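Local coordinates for protein protease Do-like 2, chloroplastic (Arabidopsis thaliana, PDB 4FLN) that acts as a chloroplast serine protease of the Deg family, making the primary cleavage of the photodamaged D1 protein of photosystem II, at residues B[87-90]-B[91-94]; B[239-242]-B[243-247]; B[322-325]-B[326-330]. All coordinates share one frame; numbering follows the deposited sequence.

The three contacts come in series along the chain, and each is a local turn or helical step. Contact 1 starts at the end of strand 85-88 in the first protease barrel, turns into helix 90-93 and carries the likely charge-relay histidine. Contact 2 is the last part of helix 233-246 and the glycine that follows it; the helix lies against strands 110-118 and 123-129 of that same barrel. Contact 3 joins strand 321-323 to helix 325-329 in the first PDZ region and faces strand 185-191 of the second barrel. Centres are about 17 Å (1 and 2), about 20 Å (2 and 3) and about 25 Å (1 and 3) apart. They mark catalytic cleft, post-barrel helix and protease-PDZ boundary, no two touching.

Contact 1 of 3, residues B[87-90]-B[91-94]; sequences LTNA and HCVE
Asn89 and His91 lie side by side in the TNAHC turn, the counterpart of the histidine-bearing motif of chymotrypsin-like proteases, with His91 the probable base of the charge-relay system. Their side chains point the same way, and the amide and imidazole planes differ by only 10°. Asn89 CB makes an off-centre CH-pi contact with the imidazole, 4.2 Å from the centroid of the His91 ring. The ring reaches this place because His91 CG sits between backbone N and carbonyl carbon (chi1 85°). The nearest side-chain atoms of His91 and Asp122 are about 3 Å apart, and the same aspartate accepts the backbone N-H of His91 at OD1. Asn89 ND2 is tied to the carbonyl of Asp122, which fixes the turn of the amide, while Ser200 lies against both side chains.

Two weak backbone bonds close the turn, Cys92 N to Asn89 O at 3.3 Å and Val93 N to Ala90 O at 3.1 Å. The thiol of Cys92, SG anti to its carbonyl carbon, packs on the end of the strand: SG is 3.7 Å from Asn89 CB and equally far from Thr88 OG1, the hydroxyl that is hydrogen-bonded to the carbonyl O of Ser77.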
loop_
_atom_site.group_PDB
_atom_site.type_symbol
_atom_site.label_atom_id
_atom_site.label_comp_id
_atom_site.label_asym_id
_atom_site.label_seq_id
_atom_site.Cartn_x
_atom_site.Cartn_y
_atom_site.Cartn_z
ATOM N N LEU B 87 27.016 3.742 -33.102
ATOM C CA LEU B 87 26.212 4.738 -32.410
ATOM C C LEU B 87 25.440 4.079 -31.279
ATOM O O LEU B 87 24.958 2.962 -31.425
ATOM C CB LEU B 87 25.237 5.375 -33.402
ATOM C CG LEU B 87 24.670 6.755 -33.093
ATOM C CD1 LEU B 87 25.704 7.606 -32.394
ATOM C CD2 LEU B 87 24.241 7.411 -34.391
ATOM N N THR B 88 25.317 4.764 -30.153
ATOM C CA THR B 88 24.490 4.256 -29.063
ATOM C C THR B 88 24.025 5.355 -28.116
ATOM O O THR B 88 24.305 6.523 -28.327
ATOM C CB THR B 88 25.207 3.150 -28.263
ATOM O OG1 THR B 88 24.253 2.471 -27.439
ATOM C CG2 THR B 88 26.304 3.735 -27.383
ATOM N N ASN B 89 23.284 4.978 -27.083
ATOM C CA ASN B 89 22.938 5.924 -26.038
ATOM C C ASN B 89 24.103 6.044 -25.076
ATOM O O ASN B 89 24.856 5.092 -24.886
ATOM C CB ASN B 89 21.687 5.488 -25.287
ATOM C CG ASN B 89 20.435 5.710 -26.083
ATOM O OD1 ASN B 89 19.642 4.791 -26.287
ATOM N ND2 ASN B 89 20.249 6.930 -26.554
ATOM N N ALA B 90 24.269 7.211 -24.471
ATOM C CA ALA B 90 25.372 7.377 -23.551
ATOM C C ALA B 90 25.115 6.565 -22.283
ATOM O O ALA B 90 26.037 6.014 -21.694
ATOM C CB ALA B 90 25.583 8.827 -23.248
ATOM N N HIS B 91 23.852 6.465 -21.884
ATOM C CA HIS B 91 23.504 5.747 -20.662
ATOM C C HIS B 91 23.811 4.251 -20.769
ATOM O O HIS B 91 24.010 3.577 -19.758
ATOM C CB HIS B 91 22.052 6.012 -20.232
ATOM C CG HIS B 91 21.037 5.128 -20.897
ATOM N ND1 HIS B 91 20.085 5.611 -21.770
ATOM C CD2 HIS B 91 20.807 3.796 -20.792
ATOM C CE1 HIS B 91 19.321 4.614 -22.181
ATOM N NE2 HIS B 91 19.735 3.503 -21.600
ATOM N N CYS B 92 23.882 3.735 -21.990
ATOM C CA CYS B 92 24.295 2.344 -22.184
ATOM C C CYS B 92 25.737 2.109 -21.715
ATOM O O CYS B 92 26.012 1.132 -21.031
ATOM C CB CYS B 92 24.131 1.902 -23.650
ATOM S SG CYS B 92 22.441 1.987 -24.278
ATOM N N VAL B 93 26.646 2.995 -22.115
ATOM C CA VAL B 93 28.064 2.885 -21.790
ATOM C C VAL B 93 28.476 3.735 -20.594
ATOM O O VAL B 93 29.658 3.860 -20.292
ATOM C CB VAL B 93 28.943 3.273 -22.978
ATOM C CG1 VAL B 93 28.790 2.265 -24.101
ATOM C CG2 VAL B 93 28.600 4.680 -23.446
ATOM N N GLU B 94 27.504 4.358 -19.944
ATOM C CA GLU B 94 27.785 5.221 -18.806
ATOM C C GLU B 94 28.671 4.539 -17.751
ATOM O O GLU B 94 28.471 3.370 -17.426
ATOM C CB GLU B 94 26.470 5.690 -18.191
ATOM C CG GLU B 94 26.515 5.895 -16.699
ATOM C CD GLU B 94 25.230 6.505 -16.167
ATOM O OE1 GLU B 94 24.807 6.134 -15.044
ATOM O OE2 GLU B 94 24.649 7.360 -16.873
#

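Contact 2 of 3, residues B[239-242]-B[243-247]; sequences FLTD and YERNG
Residues 239-246 are one run of alpha-helix, stitched by four successive backbone bonds from residue i+4 to residue i, and Gly247 is the first residue beyond it. Tyr243 N reaches Phe239 O at 3.0 Å, and Glu244 N reaches Leu240 O at 2.9 Å. The next two steps, Arg245 N to Thr241 O and Asn246 N to Asp242 O, are the straightest, with angles of 163° and 165° at the hydrogen. Gly247 leaves the regular spiral with a positive phi, which glycine takes easily, and its N-H returns weakly to Tyr243 O.

Among the side chains, Thr241 and Arg245 lie alongside each other and point the same way. Arg245 bends at chi2 and chi3, and its CD comes 3.3 Å from Thr241 O and 3.4 Å from Thr241 OG1. The aliphatic part of the arginine thus lies on the threonine, while its guanidinium forms a cation-pi pair with Phe332, which Thr241 also touches. One residue round the helix, Asp242 holds its CG anti to the backbone N (chi1 -176°), directing the carboxylate outward from the flank of the helix. There OD2 is hydrogen-bonded to Thr250 OG1 and OD1 weakly to Gly251 N, so the acid ties the helix to the chain that leaves it. Arg245 NH1 is 4.9 Å from Asp242 OD2, too far for a salt bridge.

On the side facing the first barrel Phe239 and Tyr243, one turn apart, both rest on Val116. Phe239 adds Ile123 and the ring of Tyr249, and Leu240 adds Leu125. This is the helix that follows the second barrel in the chymotrypsin-like fold, packed back across the first barrel.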
loop_
_atom_site.group_PDB
_atom_site.type_symbol
_atom_site.label_atom_id
_atom_site.label_comp_id
_atom_site.label_asym_id
_atom_site.label_seq_id
_atom_site.Cartn_x
_atom_site.Cartn_y
_atom_site.Cartn_z
ATOM N N PHE B 239 25.618 16.373 -32.958
ATOM C CA PHE B 239 26.605 15.694 -32.147
ATOM C C PHE B 239 27.824 15.287 -32.972
ATOM O O PHE B 239 28.968 15.495 -32.570
ATOM C CB PHE B 239 25.985 14.471 -31.472
ATOM C CG PHE B 239 26.919 13.772 -30.543
ATOM C CD1 PHE B 239 27.317 14.378 -29.364
ATOM C CD2 PHE B 239 27.418 12.523 -30.857
ATOM C CE1 PHE B 239 28.186 13.746 -28.516
ATOM C CE2 PHE B 239 28.289 11.885 -30.013
ATOM C CZ PHE B 239 28.678 12.493 -28.838
ATOM N N LEU B 240 27.583 14.707 -34.134
ATOM C CA LEU B 240 28.690 14.244 -34.953
ATOM C C LEU B 240 29.567 15.393 -35.446
ATOM O O LEU B 240 30.788 15.306 -35.366
ATOM C CB LEU B 240 28.196 13.383 -36.116
ATOM C CG LEU B 240 27.531 12.070 -35.702
ATOM C CD1 LEU B 240 27.017 11.316 -36.928
ATOM C CD2 LEU B 240 28.489 11.208 -34.882
ATOM N N THR B 241 28.963 16.465 -35.955
ATOM C CA THR B 241 29.775 17.574 -36.453
ATOM C C THR B 241 30.463 18.282 -35.288
ATOM O O THR B 241 31.593 18.756 -35.419
ATOM C CB THR B 241 29.002 18.579 -37.377
ATOM O OG1 THR B 241 29.012 19.891 -36.801
ATOM C CG2 THR B 241 27.581 18.142 -37.620
ATOM N N ASP B 242 29.791 18.327 -34.141
ATOM C CA ASP B 242 30.422 18.854 -32.945
ATOM C C ASP B 242 31.746 18.115 -32.776
ATOM O O ASP B 242 32.799 18.724 -32.605
ATOM C CB ASP B 242 29.519 18.655 -31.725
ATOM C CG ASP B 242 30.082 19.284 -30.458
ATOM O OD1 ASP B 242 29.434 19.175 -29.394
ATOM O OD2 ASP B 242 31.174 19.884 -30.512
ATOM N N TYR B 243 31.681 16.792 -32.868
ATOM C CA TYR B 243 32.840 15.933 -32.646
ATOM C C TYR B 243 33.907 16.067 -33.732
ATOM O O TYR B 243 35.102 16.087 -33.433
ATOM C CB TYR B 243 32.382 14.476 -32.513
ATOM C CG TYR B 243 33.484 13.489 -32.238
ATOM C CD1 TYR B 243 34.320 13.634 -31.139
ATOM C CD2 TYR B 243 33.672 12.395 -33.062
ATOM C CE1 TYR B 243 35.329 12.719 -30.882
ATOM C CE2 TYR B 243 34.674 11.480 -32.820
ATOM C CZ TYR B 243 35.498 11.643 -31.729
ATOM O OH TYR B 243 36.490 10.721 -31.493
ATOM N N GLU B 244 33.487 16.155 -34.990
ATOM C CA GLU B 244 34.445 16.318 -36.077
ATOM C C GLU B 244 35.211 17.626 -35.942
ATOM O O GLU B 244 36.438 17.632 -35.956
ATOM C CB GLU B 244 33.761 16.237 -37.442
ATOM C CG GLU B 244 33.554 14.821 -37.930
ATOM C CD GLU B 244 33.074 14.762 -39.363
ATOM O OE1 GLU B 244 32.463 15.748 -39.827
ATOM O OE2 GLU B 244 33.315 13.730 -40.026
ATOM N N ARG B 245 34.476 18.727 -35.812
ATOM C CA ARG B 245 35.070 20.049 -35.613
ATOM C C ARG B 245 36.029 20.114 -34.407
ATOM O O ARG B 245 37.219 20.381 -34.564
ATOM C CB ARG B 245 33.978 21.124 -35.495
ATOM C CG ARG B 245 33.261 21.435 -36.806
ATOM C CD ARG B 245 31.784 21.800 -36.596
ATOM N NE ARG B 245 31.531 23.239 -36.462
ATOM C CZ ARG B 245 31.370 23.877 -35.303
ATOM N NH1 ARG B 245 31.447 23.214 -34.155
ATOM N NH2 ARG B 245 31.135 25.183 -35.286
ATOM N N ASN B 246 35.500 19.892 -33.210
ATOM C CA ASN B 246 36.263 20.082 -31.987
ATOM C C ASN B 246 36.963 18.839 -31.432
ATOM O O ASN B 246 37.745 18.939 -30.485
ATOM C CB ASN B 246 35.364 20.681 -30.905
ATOM C CG ASN B 246 34.638 21.927 -31.371
ATOM O OD1 ASN B 246 33.519 21.853 -31.884
ATOM N ND2 ASN B 246 35.268 23.083 -31.184
ATOM N N GLY B 247 36.684 17.670 -31.998
ATOM C CA GLY B 247 37.258 16.441 -31.474
ATOM C C GLY B 247 36.910 16.167 -30.018
ATOM O O GLY B 247 37.650 15.492 -29.306
#

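Contact 3 of 3, residues B[322-325]-B[326-330]; sequences IAFR and YLISQ
Ile328 CD1 hangs over one face of the Phe324 ring, 4.1 Å from the ring centroid and only 14° from the ring normal. This CH-pi contact belongs to the tight, buried part of the turn that leads from strand 321-323 into helix 325-329. Ile328 comes round the first helical turn with CG1 anti to its carbonyl carbon (chi1 -62°), and CD1 continues the chain to within 4.0 Å of Phe324 CZ. Phe303 meets the same phenyl group steeply, the ring planes being about 75° apart, and Leu255 touches both Phe324 and Ile328.

A second apolar step joins Ile322 to Tyr326, whose side chains cross at about a right angle. Ile322 CG1 is 3.6 Å from Tyr326 CB, and its CG2 branch lies obliquely to the phenol ring. Both residues touch Leu187 of the protease barrel and Phe316.

The backbone starts the helix with Tyr326 N bonded to Ala323 O at 2.9 Å. A turn later Ser329 N is bonded to Arg325 O at 3.0 Å. Ser329 OG adds a 2.7 Å bond to Tyr326 O, so the buried hydroxyl has an acceptor within its own helix.

The looser side belongs to Arg325. Within the turn its side chain meets the following residues only through CB, near Tyr326 N, and this partly exposed side chain finds its partner in Asp185, a salt bridge. A bound peptide packs its backbone on Arg325 and Ile328. The chemistry divides accordingly: Phe324 and Ile328 hold the turn to the PDZ core, whereas apolar packing on Leu187 and the Arg325-Asp185 salt bridge are two kinds of contact that it makes with the protease barrel.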
loop_
_atom_site.group_PDB
_atom_site.type_symbol
_atom_site.label_atom_id
_atom_site.label_comp_id
_atom_site.label_asym_id
_atom_site.label_seq_id
_atom_site.Cartn_x
_atom_site.Cartn_y
_atom_site.Cartn_z
ATOM N N ILE B 322 7.413 25.703 -34.107
ATOM C CA ILE B 322 8.273 25.041 -33.125
ATOM C C ILE B 322 8.679 25.973 -31.989
ATOM O O ILE B 322 8.903 27.172 -32.189
ATOM C CB ILE B 322 9.560 24.489 -33.772
ATOM C CG1 ILE B 322 10.244 23.484 -32.847
ATOM C CG2 ILE B 322 10.507 25.622 -34.140
ATOM C CD1 ILE B 322 9.425 22.234 -32.588
ATOM N N ALA B 323 8.787 25.411 -30.795
ATOM C CA ALA B 323 9.233 26.183 -29.650
ATOM C C ALA B 323 10.551 26.881 -29.966
ATOM O O ALA B 323 11.466 26.308 -30.567
ATOM C CB ALA B 323 9.368 25.304 -28.424
ATOM N N PHE B 324 10.613 28.137 -29.552
ATOM C CA PHE B 324 11.752 29.008 -29.751
ATOM C C PHE B 324 13.049 28.284 -29.376
ATOM O O PHE B 324 14.069 28.412 -30.069
ATOM C CB PHE B 324 11.514 30.235 -28.874
ATOM C CG PHE B 324 12.632 31.200 -28.854
ATOM C CD1 PHE B 324 13.503 31.293 -29.913
ATOM C CD2 PHE B 324 12.816 32.019 -27.756
ATOM C CE1 PHE B 324 14.542 32.185 -29.875
ATOM C CE2 PHE B 324 13.849 32.913 -27.713
ATOM C CZ PHE B 324 14.715 33.000 -28.770
ATOM N N ARG B 325 13.001 27.494 -28.303
ATOM C CA ARG B 325 14.170 26.739 -27.859
ATOM C C ARG B 325 14.895 26.017 -29.004
ATOM O O ARG B 325 16.131 26.002 -29.047
ATOM C CB ARG B 325 13.785 25.738 -26.766
ATOM C CG ARG B 325 13.749 26.345 -25.353
ATOM C CD ARG B 325 13.093 25.415 -24.325
ATOM N NE ARG B 325 11.650 25.319 -24.542
ATOM C CZ ARG B 325 10.864 24.406 -23.980
ATOM N NH1 ARG B 325 11.375 23.495 -23.161
ATOM N NH2 ARG B 325 9.565 24.401 -24.247
ATOM N N TYR B 326 14.135 25.434 -29.932
ATOM C CA TYR B 326 14.728 24.671 -31.030
ATOM C C TYR B 326 15.838 25.415 -31.781
ATOM O O TYR B 326 16.908 24.854 -32.024
ATOM C CB TYR B 326 13.664 24.179 -32.021
ATOM C CG TYR B 326 14.271 23.586 -33.281
ATOM C CD1 TYR B 326 14.286 24.300 -34.474
ATOM C CD2 TYR B 326 14.864 22.326 -33.266
ATOM C CE1 TYR B 326 14.852 23.771 -35.614
ATOM C CE2 TYR B 326 15.439 21.786 -34.408
ATOM C CZ TYR B 326 15.430 22.514 -35.578
ATOM O OH TYR B 326 15.996 21.986 -36.719
ATOM N N LEU B 327 15.587 26.665 -32.160
ATOM C CA LEU B 327 16.598 27.431 -32.880
ATOM C C LEU B 327 17.849 27.520 -32.032
ATOM O O LEU B 327 18.954 27.277 -32.502
ATOM C CB LEU B 327 16.104 28.840 -33.206
ATOM C CG LEU B 327 14.962 28.916 -34.213
ATOM C CD1 LEU B 327 14.572 30.362 -34.472
ATOM C CD2 LEU B 327 15.381 28.218 -35.490
ATOM N N ILE B 328 17.658 27.867 -30.768
ATOM C CA ILE B 328 18.765 28.017 -29.847
ATOM C C ILE B 328 19.615 26.750 -29.797
ATOM O O ILE B 328 20.843 26.817 -29.769
ATOM C CB ILE B 328 18.248 28.342 -28.446
ATOM C CG1 ILE B 328 17.482 29.663 -28.468
ATOM C CG2 ILE B 328 19.385 28.370 -27.452
ATOM C CD1 ILE B 328 16.759 29.948 -27.171
ATOM N N SER B 329 18.954 25.597 -29.802
ATOM C CA SER B 329 19.645 24.323 -29.655
ATOM C C SER B 329 20.409 23.901 -30.918
ATOM O O SER B 329 21.321 23.079 -30.857
ATOM C CB SER B 329 18.651 23.233 -29.257
ATOM O OG SER B 329 17.716 22.999 -30.298
ATOM N N GLN B 330 20.046 24.458 -32.065
ATOM C CA GLN B 330 20.682 24.049 -33.314
ATOM C C GLN B 330 22.015 24.754 -33.538
ATOM O O GLN B 330 22.702 24.509 -34.532
ATOM C CB GLN B 330 19.741 24.235 -34.510
ATOM C CG GLN B 330 18.935 22.983 -34.843
ATOM C CD GLN B 330 19.789 21.723 -34.814
ATOM O OE1 GLN B 330 19.928 21.071 -33.772
ATOM N NE2 GLN B 330 20.375 21.382 -35.951
#